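Local atomic coordinates of extracellular ligand-binding receptor (Sphaerobacter thermophilus, PDB entry 4ZPJ), a protein that probably captures a small solute outside the cell membrane and presents it to an ABC transporter, as other members of the leucine-binding protein family do. Residues Asp100-Gln104 against Pro105-Ile109; Asp262-Arg265 against Phe266-Tyr270; Gly341-Gly344 against Gly345-Ala349. All blocks are in the same frame, centred on the assembly; numbering follows the deposited sequence. Where two conformers were deposited one is given.

Interaction 1. Residues Asp100-Gln104 against Pro105-Ile109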
ATOM      1  N   ASP A 100       5.866  -0.789 -19.145  1.00 43.97           N
ATOM      2  CA  ASP A 100       6.137   0.425 -18.342  1.00 44.95           C
ATOM      3  C   ASP A 100       5.198   1.567 -18.774  1.00 45.26           C
ATOM      4  O   ASP A 100       5.168   1.952 -19.976  1.00 46.76           O
ATOM      5  CB  ASP A 100       7.591   0.862 -18.583  1.00 46.64           C
ATOM      6  CG  ASP A 100       7.984   2.138 -17.835  1.00 47.74           C
ATOM      7  OD1 ASP A 100       7.214   2.643 -16.967  1.00 44.10           O
ATOM      8  OD2 ASP A 100       9.120   2.621 -18.139  1.00 52.87           O
ATOM      9  N   SER A 101       4.445   2.103 -17.815  1.00 42.99           N
ATOM     10  CA  SER A 101       3.537   3.238 -18.055  1.00 44.46           C
ATOM     11  C   SER A 101       4.246   4.582 -17.880  1.00 46.51           C
ATOM     12  O   SER A 101       3.681   5.615 -18.220  1.00 44.36           O
ATOM     13  CB  SER A 101       2.327   3.181 -17.128  1.00 45.04           C
ATOM     14  OG  SER A 101       2.699   2.997 -15.757  1.00 45.88           O
ATOM     15  N   ALA A 102       5.464   4.540 -17.320  1.00 46.73           N
ATOM     16  CA  ALA A 102       6.302   5.721 -17.089  1.00 51.46           C
ATOM     17  C   ALA A 102       5.581   6.756 -16.246  1.00 52.32           C
ATOM     18  O   ALA A 102       5.820   7.962 -16.405  1.00 53.17           O
ATOM     19  CB  ALA A 102       6.754   6.346 -18.429  1.00 53.81           C
ATOM     20  N   GLY A 103       4.671   6.299 -15.386  1.00 51.85           N
ATOM     21  CA  GLY A 103       3.884   7.212 -14.577  1.00 51.04           C
ATOM     22  C   GLY A 103       3.000   8.183 -15.327  1.00 52.94           C
ATOM     23  O   GLY A 103       2.660   9.207 -14.777  1.00 51.83           O
ATOM     24  N   GLN A 104       2.589   7.859 -16.557  1.00 55.46           N
ATOM     25  CA  GLN A 104       1.814   8.815 -17.380  1.00 59.71           C
ATOM     26  C   GLN A 104       0.489   8.240 -17.859  1.00 57.37           C
ATOM     27  O   GLN A 104       0.478   7.267 -18.614  1.00 57.17           O
ATOM     28  CB  GLN A 104       2.602   9.222 -18.643  1.00 63.08           C
ATOM     29  CG  GLN A 104       3.952   9.866 -18.382  1.00 70.51           C
ATOM     30  CD  GLN A 104       3.840  11.273 -17.824  1.00 78.45           C
ATOM     31  OE1 GLN A 104       2.823  11.958 -18.008  1.00 83.28           O
ATOM     32  NE2 GLN A 104       4.892  11.718 -17.136  1.00 81.24           N
ATOM     33  N   PRO A 105      -0.633   8.878 -17.485  1.00 56.87           N
ATOM     34  CA  PRO A 105      -1.960   8.419 -17.919  1.00 56.35           C
ATOM     35  C   PRO A 105      -2.092   8.044 -19.397  1.00 56.22           C
ATOM     36  O   PRO A 105      -2.592   6.963 -19.694  1.00 50.79           O
ATOM     37  CB  PRO A 105      -2.847   9.612 -17.578  1.00 58.37           C
ATOM     38  CG  PRO A 105      -2.235  10.119 -16.298  1.00 59.32           C
ATOM     39  CD  PRO A 105      -0.738   9.999 -16.522  1.00 57.22           C
ATOM     40  N   GLU A 106      -1.619   8.901 -20.304  1.00 57.33           N
ATOM     41  CA  GLU A 106      -1.785   8.573 -21.730  0.60 61.36           C
ATOM     42  C   GLU A 106      -0.953   7.349 -22.100  1.00 59.12           C
ATOM     43  O   GLU A 106      -1.465   6.498 -22.817  1.00 61.12           O
ATOM     44  CB  GLU A 106      -1.553   9.754 -22.694  0.60 68.11           C
ATOM     45  CG  GLU A 106      -2.845  10.485 -23.158  0.60 73.24           C
ATOM     46  CD  GLU A 106      -3.823   9.622 -23.994  0.60 76.47           C
ATOM     47  OE1 GLU A 106      -3.372   8.664 -24.688  0.60 77.55           O
ATOM     48  OE2 GLU A 106      -5.053   9.909 -23.964  0.60 72.05           O
ATOM     49  N   GLN A 107       0.269   7.212 -21.581  1.00 56.12           N
ATOM     50  CA  GLN A 107       1.046   6.022 -21.827  1.00 55.18           C
ATOM     51  C   GLN A 107       0.406   4.800 -21.139  1.00 51.41           C
ATOM     52  O   GLN A 107       0.510   3.712 -21.655  1.00 47.93           O
ATOM     53  CB  GLN A 107       2.524   6.218 -21.413  1.00 57.39           C
ATOM     54  CG  GLN A 107       3.455   5.062 -21.827  1.00 57.22           C
ATOM     55  CD  GLN A 107       4.944   5.405 -21.762  1.00 57.00           C
ATOM     56  OE1 GLN A 107       5.357   6.521 -22.098  1.00 62.58           O
ATOM     57  NE2 GLN A 107       5.760   4.438 -21.368  1.00 54.41           N
ATOM     58  N   ALA A 108      -0.302   4.988 -20.015  1.00 51.93           N
ATOM     59  CA  ALA A 108      -0.968   3.870 -19.327  1.00 50.54           C
ATOM     60  C   ALA A 108      -2.052   3.317 -20.230  1.00 50.92           C
ATOM     61  O   ALA A 108      -2.210   2.109 -20.349  1.00 48.29           O
ATOM     62  CB  ALA A 108      -1.559   4.297 -17.991  1.00 51.36           C
ATOM     63  N   ILE A 109      -2.737   4.225 -20.912  1.00 50.91           N
ATOM     64  CA  ILE A 109      -3.795   3.893 -21.867  1.00 53.41           C
ATOM     65  C   ILE A 109      -3.289   3.112 -23.081  1.00 51.75           C
ATOM     66  O   ILE A 109      -3.844   2.071 -23.457  1.00 52.76           O
ATOM     67  CB  ILE A 109      -4.495   5.193 -22.349  1.00 57.47           C
ATOM     68  CG1 ILE A 109      -5.620   5.575 -21.377  1.00 58.84           C
ATOM     69  CG2 ILE A 109      -5.055   5.065 -23.759  1.00 58.99           C
ATOM     70  CD1 ILE A 109      -5.877   7.069 -21.314  1.00 60.20           C
TER
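Gln107, in the first turn of helix 105-117, reaches back to the end of the strand that precedes it, where its NE2 donates to Asp100 O at 2.9 Å. With CG trans to the backbone N (chi1 -172°) and an extended chain beyond, the side chain runs along the loop. The acceptor is met from above its carbonyl plane, yet lies close to the plane of the Gln107 amide. Lys111 NZ bonds to the same carbonyl, so two side chains of the helix hold Asp100 O.

The loop between them is a type I' turn, Ser101 to Gln104, closed by Gln104 N to Ser101 O at 3.0 Å. Its entry is an Asx turn, Ala102 N giving its hydrogen to Asp100 OD1 at 2.6 Å. Gln104 is the N-cap, and Ala108 N reaches Gln104 O at 2.8 Å.

The inward side is the closed one: Ser101 and Ala108 are both buried, with Ser101 CB against the helix backbone, 4.0 Å from Ala108 CA, and Ser101 OG continues to Glu132 and Thr62. The other side is only partly buried. There Ala102 CB lies 3.6 Å from Gln107 NE2, while the side chain of Gln104, bent at chi2, is exposed to solvent.

The whole forms the strand-to-helix corner of a Rossmann-like lobe. Asp100 is tied to Leu63 and Ser64, just beyond strand 55-61, Ser101 pairs with Leu61 through the backbone, and Pro105, Ala108 and Ile109 lean on helix 130-142.

Interaction 2. Residues Asp262-Arg265 against Phe266-Tyr270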
ATOM      1  N   ASP A 262      10.142  13.839   0.590  1.00 41.96           N
ATOM      2  CA  ASP A 262       9.308  14.672   1.469  1.00 44.93           C
ATOM      3  C   ASP A 262       9.229  14.065   2.914  1.00 42.65           C
ATOM      4  O   ASP A 262       9.345  14.767   3.958  1.00 47.17           O
ATOM      5  CB  ASP A 262       7.886  14.830   0.892  1.00 47.54           C
ATOM      6  CG  ASP A 262       7.807  15.832  -0.272  1.00 58.18           C
ATOM      7  OD1 ASP A 262       8.856  16.352  -0.724  1.00 64.99           O
ATOM      8  OD2 ASP A 262       6.673  16.143  -0.734  1.00 61.19           O
ATOM      9  N   ALA A 263       9.031  12.765   2.975  1.00 39.49           N
ATOM     10  CA  ALA A 263       8.831  12.112   4.266  1.00 38.27           C
ATOM     11  C   ALA A 263      10.080  12.134   5.109  1.00 36.76           C
ATOM     12  O   ALA A 263       9.998  12.377   6.316  1.00 39.41           O
ATOM     13  CB  ALA A 263       8.304  10.724   4.079  1.00 35.21           C
ATOM     14  N   ILE A 264      11.219  11.950   4.453  1.00 37.92           N
ATOM     15  CA  ILE A 264      12.523  11.989   5.093  1.00 39.18           C
ATOM     16  C   ILE A 264      12.798  13.400   5.625  1.00 41.75           C
ATOM     17  O   ILE A 264      13.147  13.550   6.837  1.00 39.87           O
ATOM     18  CB  ILE A 264      13.655  11.572   4.139  1.00 41.03           C
ATOM     19  CG1 ILE A 264      13.484  10.125   3.680  1.00 40.09           C
ATOM     20  CG2 ILE A 264      15.034  11.770   4.802  1.00 42.56           C
ATOM     21  CD1 ILE A 264      14.388   9.728   2.509  1.00 40.36           C
ATOM     22  N   ARG A 265      12.617  14.410   4.757  1.00 39.24           N
ATOM     23  CA  ARG A 265      12.851  15.822   5.178  1.00 43.18           C
ATOM     24  C   ARG A 265      11.863  16.248   6.311  1.00 40.97           C
ATOM     25  O   ARG A 265      12.248  16.909   7.276  1.00 40.72           O
ATOM     26  CB  ARG A 265      12.790  16.787   3.963  1.00 44.20           C
ATOM     27  CG  ARG A 265      14.003  16.707   3.030  1.00 46.99           C
ATOM     28  CD  ARG A 265      13.991  17.875   2.009  1.00 53.07           C
ATOM     29  NE  ARG A 265      12.726  17.808   1.255  1.00 59.79           N
ATOM     30  CZ  ARG A 265      12.490  17.035   0.178  1.00 59.98           C
ATOM     31  NH1 ARG A 265      13.474  16.308  -0.372  1.00 64.66           N
ATOM     32  NH2 ARG A 265      11.271  17.018  -0.378  1.00 52.12           N
ATOM     33  N   PHE A 266      10.611  15.822   6.222  1.00 38.39           N
ATOM     34  CA  PHE A 266       9.689  16.156   7.275  1.00 39.43           C
ATOM     35  C   PHE A 266      10.085  15.532   8.639  1.00 40.09           C
ATOM     36  O   PHE A 266      10.173  16.248   9.655  1.00 38.63           O
ATOM     37  CB  PHE A 266       8.257  15.750   6.936  1.00 38.56           C
ATOM     38  CG  PHE A 266       7.297  15.962   8.076  1.00 38.19           C
ATOM     39  CD1 PHE A 266       6.751  17.193   8.309  1.00 39.78           C
ATOM     40  CD2 PHE A 266       6.998  14.927   8.949  1.00 38.05           C
ATOM     41  CE1 PHE A 266       5.886  17.393   9.386  1.00 41.78           C
ATOM     42  CE2 PHE A 266       6.143  15.112  10.039  1.00 38.35           C
ATOM     43  CZ  PHE A 266       5.581  16.350  10.257  1.00 39.69           C
ATOM     44  N   LEU A 267      10.305  14.216   8.672  1.00 38.38           N
ATOM     45  CA  LEU A 267      10.599  13.570   9.959  1.00 39.05           C
ATOM     46  C   LEU A 267      11.856  14.103  10.551  1.00 38.85           C
ATOM     47  O   LEU A 267      11.903  14.417  11.727  1.00 40.51           O
ATOM     48  CB  LEU A 267      10.697  12.058   9.815  1.00 40.58           C
ATOM     49  CG  LEU A 267       9.299  11.476   9.752  1.00 42.80           C
ATOM     50  CD1 LEU A 267       9.313  10.047   9.297  1.00 44.37           C
ATOM     51  CD2 LEU A 267       8.636  11.613  11.105  1.00 46.26           C
ATOM     52  N   VAL A 268      12.872  14.292   9.729  1.00 38.65           N
ATOM     53  CA  VAL A 268      14.151  14.719  10.251  1.00 40.87           C
ATOM     54  C   VAL A 268      13.978  16.137  10.811  1.00 41.32           C
ATOM     55  O   VAL A 268      14.536  16.456  11.861  1.00 43.01           O
ATOM     56  CB  VAL A 268      15.287  14.682   9.158  1.00 43.51           C
ATOM     57  CG1 VAL A 268      16.448  15.603   9.516  1.00 44.34           C
ATOM     58  CG2 VAL A 268      15.832  13.266   8.932  1.00 41.31           C
ATOM     59  N   GLN A 269      13.214  16.986  10.134  1.00 40.84           N
ATOM     60  CA  GLN A 269      13.103  18.385  10.582  1.00 42.91           C
ATOM     61  C   GLN A 269      12.150  18.490  11.765  1.00 40.53           C
ATOM     62  O   GLN A 269      12.297  19.340  12.640  1.00 39.50           O
ATOM     63  CB  GLN A 269      12.698  19.324   9.444  1.00 43.67           C
ATOM     64  CG  GLN A 269      13.725  19.346   8.293  1.00 45.49           C
ATOM     65  CD  GLN A 269      13.286  20.221   7.118  1.00 46.97           C
ATOM     66  OE1 GLN A 269      12.413  21.074   7.242  1.00 47.65           O
ATOM     67  NE2 GLN A 269      13.879  19.997   5.975  1.00 49.62           N
ATOM     68  N   TYR A 270      11.205  17.588  11.810  1.00 39.80           N
ATOM     69  CA  TYR A 270      10.331  17.485  12.966  1.00 40.11           C
ATOM     70  C   TYR A 270      11.154  17.259  14.225  1.00 39.76           C
ATOM     71  O   TYR A 270      10.888  17.878  15.245  1.00 42.90           O
ATOM     72  CB  TYR A 270       9.287  16.399  12.750  1.00 39.23           C
ATOM     73  CG  TYR A 270       8.157  16.425  13.732  1.00 41.32           C
ATOM     74  CD1 TYR A 270       7.011  17.217  13.498  1.00 45.91           C
ATOM     75  CD2 TYR A 270       8.200  15.677  14.883  1.00 42.29           C
ATOM     76  CE1 TYR A 270       5.950  17.237  14.388  1.00 46.03           C
ATOM     77  CE2 TYR A 270       7.133  15.677  15.770  1.00 44.23           C
ATOM     78  CZ  TYR A 270       6.016  16.450  15.517  1.00 45.80           C
ATOM     79  OH  TYR A 270       4.993  16.478  16.422  1.00 47.92           O
TER
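Successive turns of a single helix meet here, with Arg265 against Gln269 and Ile264 against Val268, in helix 261-272, which crosses over between parallel strands 252-256 and 281-283 in a beta-alpha-beta unit. Four regular alpha-helical bonds join the turns, among them Phe266 N to Asp262 O at 2.8 Å and Gln269 N to Arg265 O at 3.0 Å.

The side chain of Gln269 starts beside its own backbone N (chi1 -61°) and then runs straight, which carries CG to 3.0 Å from Arg265 O, a close approach, and NE2 to 3.9 Å from Arg265 CB. Its amide is engaged at both ends by the loop before helix 237-246: OE1 accepts from Phe236 N and NE2 donates to Gln234 O. Arg265 folds the other way, bending at chi3 toward Asp262, where NH2 makes a salt bridge to Asp262 OD1, modelled rather short at 2.5 Å, a value to be read with caution; its NE is bonded to Thr233 O. On another face Ile264 CG2 and Val268 CG2 touch loosely at 4.5 Å. Phe266 turns to the sheet side, its ring stacked on His198 and packed against Leu281 and Ala255.

Asp262 OD2 also accepts from Gly232 N, so carboxylate, guanidinium and amide together bind the backbone of residues 232-236. The ion pair probably offsets part of each charge, while Gln269 satisfies peptide groups without adding one.

Interaction 3. Residues Gly341-Gly344 against Gly345-Ala349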
ATOM      1  N   GLY A 341       3.019  -6.382  -4.055  1.00 35.00           N
ATOM      2  CA  GLY A 341       3.280  -7.210  -5.241  1.00 34.03           C
ATOM      3  C   GLY A 341       3.211  -8.709  -4.973  1.00 33.73           C
ATOM      4  O   GLY A 341       2.619  -9.482  -5.738  1.00 32.43           O
ATOM      5  N   TYR A 342       3.793  -9.125  -3.875  1.00 32.09           N
ATOM      6  CA  TYR A 342       3.737 -10.512  -3.476  1.00 34.98           C
ATOM      7  C   TYR A 342       2.290 -11.042  -3.295  1.00 34.52           C
ATOM      8  O   TYR A 342       1.915 -12.083  -3.793  1.00 36.90           O
ATOM      9  CB  TYR A 342       4.559 -10.671  -2.197  1.00 35.40           C
ATOM     10  CG  TYR A 342       4.602 -12.076  -1.740  1.00 38.83           C
ATOM     11  CD1 TYR A 342       5.417 -13.008  -2.390  1.00 42.19           C
ATOM     12  CD2 TYR A 342       3.818 -12.499  -0.673  1.00 36.41           C
ATOM     13  CE1 TYR A 342       5.466 -14.336  -1.990  1.00 41.68           C
ATOM     14  CE2 TYR A 342       3.831 -13.827  -0.305  1.00 41.90           C
ATOM     15  CZ  TYR A 342       4.664 -14.731  -0.951  1.00 43.39           C
ATOM     16  OH  TYR A 342       4.671 -16.025  -0.511  1.00 42.85           O
ATOM     17  N   ILE A 343       1.456 -10.277  -2.630  1.00 35.86           N
ATOM     18  CA  ILE A 343       0.042 -10.625  -2.471  1.00 33.36           C
ATOM     19  C   ILE A 343      -0.642 -10.671  -3.844  1.00 33.59           C
ATOM     20  O   ILE A 343      -1.513 -11.521  -4.104  1.00 34.33           O
ATOM     21  CB  ILE A 343      -0.667  -9.591  -1.557  1.00 32.21           C
ATOM     22  CG1 ILE A 343      -0.024  -9.537  -0.176  1.00 32.63           C
ATOM     23  CG2 ILE A 343      -2.174  -9.855  -1.474  1.00 32.13           C
ATOM     24  CD1 ILE A 343      -0.297 -10.745   0.712  1.00 34.65           C
ATOM     25  N   GLY A 344      -0.311  -9.743  -4.723  1.00 31.91           N
ATOM     26  CA  GLY A 344      -0.808  -9.853  -6.105  1.00 32.88           C
ATOM     27  C   GLY A 344      -0.542 -11.259  -6.702  1.00 35.38           C
ATOM     28  O   GLY A 344      -1.404 -11.903  -7.313  1.00 33.70           O
ATOM     29  N   GLY A 345       0.699 -11.689  -6.604  1.00 37.33           N
ATOM     30  CA  GLY A 345       1.118 -12.900  -7.259  1.00 39.41           C
ATOM     31  C   GLY A 345       0.527 -14.135  -6.639  1.00 40.06           C
ATOM     32  O   GLY A 345       0.257 -15.098  -7.370  1.00 36.77           O
ATOM     33  N   ARG A 346       0.329 -14.087  -5.312  1.00 36.64           N
ATOM     34  CA  ARG A 346      -0.249 -15.209  -4.572  1.00 40.08           C
ATOM     35  C   ARG A 346      -1.725 -15.347  -4.901  1.00 38.39           C
ATOM     36  O   ARG A 346      -2.233 -16.430  -5.103  1.00 37.16           O
ATOM     37  CB  ARG A 346      -0.153 -15.022  -3.050  1.00 42.50           C
ATOM     38  CG  ARG A 346       1.015 -15.624  -2.344  1.00 49.07           C
ATOM     39  CD  ARG A 346       1.202 -17.137  -2.523  1.00 56.64           C
ATOM     40  NE  ARG A 346       0.242 -17.984  -1.835  1.00 54.53           N
ATOM     41  CZ  ARG A 346       0.234 -18.198  -0.525  1.00 56.39           C
ATOM     42  NH1 ARG A 346       1.108 -17.615   0.280  1.00 57.44           N
ATOM     43  NH2 ARG A 346      -0.667 -19.003  -0.017  1.00 56.53           N
ATOM     44  N   VAL A 347      -2.417 -14.227  -4.945  1.00 35.23           N
ATOM     45  CA  VAL A 347      -3.799 -14.221  -5.382  1.00 34.80           C
ATOM     46  C   VAL A 347      -3.902 -14.896  -6.762  1.00 36.81           C
ATOM     47  O   VAL A 347      -4.764 -15.748  -6.981  1.00 35.33           O
ATOM     48  CB  VAL A 347      -4.311 -12.781  -5.493  1.00 35.26           C
ATOM     49  CG1 VAL A 347      -5.564 -12.721  -6.328  1.00 35.74           C
ATOM     50  CG2 VAL A 347      -4.536 -12.179  -4.105  1.00 33.93           C
ATOM     51  N   ILE A 348      -3.005 -14.532  -7.684  1.00 35.98           N
ATOM     52  CA  ILE A 348      -3.124 -14.991  -9.048  1.00 35.58           C
ATOM     53  C   ILE A 348      -2.871 -16.449  -9.015  1.00 35.31           C
ATOM     54  O   ILE A 348      -3.619 -17.218  -9.585  1.00 34.90           O
ATOM     55  CB  ILE A 348      -2.101 -14.303  -9.953  1.00 37.54           C
ATOM     56  CG1 ILE A 348      -2.580 -12.887 -10.229  1.00 38.28           C
ATOM     57  CG2 ILE A 348      -1.953 -15.056 -11.237  1.00 38.52           C
ATOM     58  CD1 ILE A 348      -1.530 -11.998 -10.787  1.00 37.54           C
ATOM     59  N   ALA A 349      -1.841 -16.840  -8.272  1.00 37.45           N
ATOM     60  CA  ALA A 349      -1.450 -18.245  -8.153  1.00 39.06           C
ATOM     61  C   ALA A 349      -2.537 -19.107  -7.526  1.00 40.54           C
ATOM     62  O   ALA A 349      -2.757 -20.216  -7.973  1.00 44.61           O
ATOM     63  CB  ALA A 349      -0.147 -18.380  -7.375  1.00 40.15           C
TER
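Tyr342 O receives the backbone N-H of Arg346 at 3.0 Å, almost straight along the carbonyl direction, one turn further down helix 336-354. Val347 N to Ile343 O matches it in length, and Gly345 and Ile348 continue the same pattern from Gly341 and Gly344.

The two long side chains flanking the first of these bonds lie side by side and point the same way. Tyr342, with CG trans to its backbone N (chi1 -178°), brings its ring alongside the aliphatic part of Arg346, whose CG approaches CE2 obliquely at 3.9 Å. The Arg346 chain bends at chi2 and again at chi3, so that the guanidinium plane stands 77° from the ring. Tyr342 OH lies at the guanidinium edge, 4.0 Å from Arg346 NH1, a contact without a hydrogen bond. Each polar end is held by another group: Tyr342 OH by Gln84 NE2, and Arg346 NH2 by a salt bridge to Glu350, with a cation-pi contact to Phe374 besides.

On a buried face Ile343 CG2 and Val347 CG2 pack at 4.2 Å, and Val347 CG2 comes within 3.1 Å of Ile343 O, a tight fit. Gly341, Gly344 and Gly345 add no side-chain bulk to these turns.

The Arg346 side chain is about 5 Å from a bound zinc ion and about 5 Å from the side chain of Glu317, which with Glu320 forms a zinc site on helix 316-328; Tyr342 meets Phe321 of that helix. Ile343 and Val347 pack on Phe374 and Phe381 of strands 373-376 and 379-383, as well as on Val171.

In the fold
The three contacts follow in series along the chain and none touches another. Interaction 1 belongs to the lobe built on the mixed sheet that contains strands 55-61 and 92-100; interaction 2 lies about 30 Å away, between centres, beside the four-stranded parallel sheet that includes 252-256 and 281-283. Interaction 3 returns, late in the sequence, to the neighbourhood of the first sheet, its centre about 23 Å from that of interaction 1. Interactions 2 and 3 lie on opposite sides of the chain's centre, about 33 Å apart between centres. Such a path between two alpha/beta lobes is that of a periplasmic binding protein, in which ligand is generally taken up between the lobes.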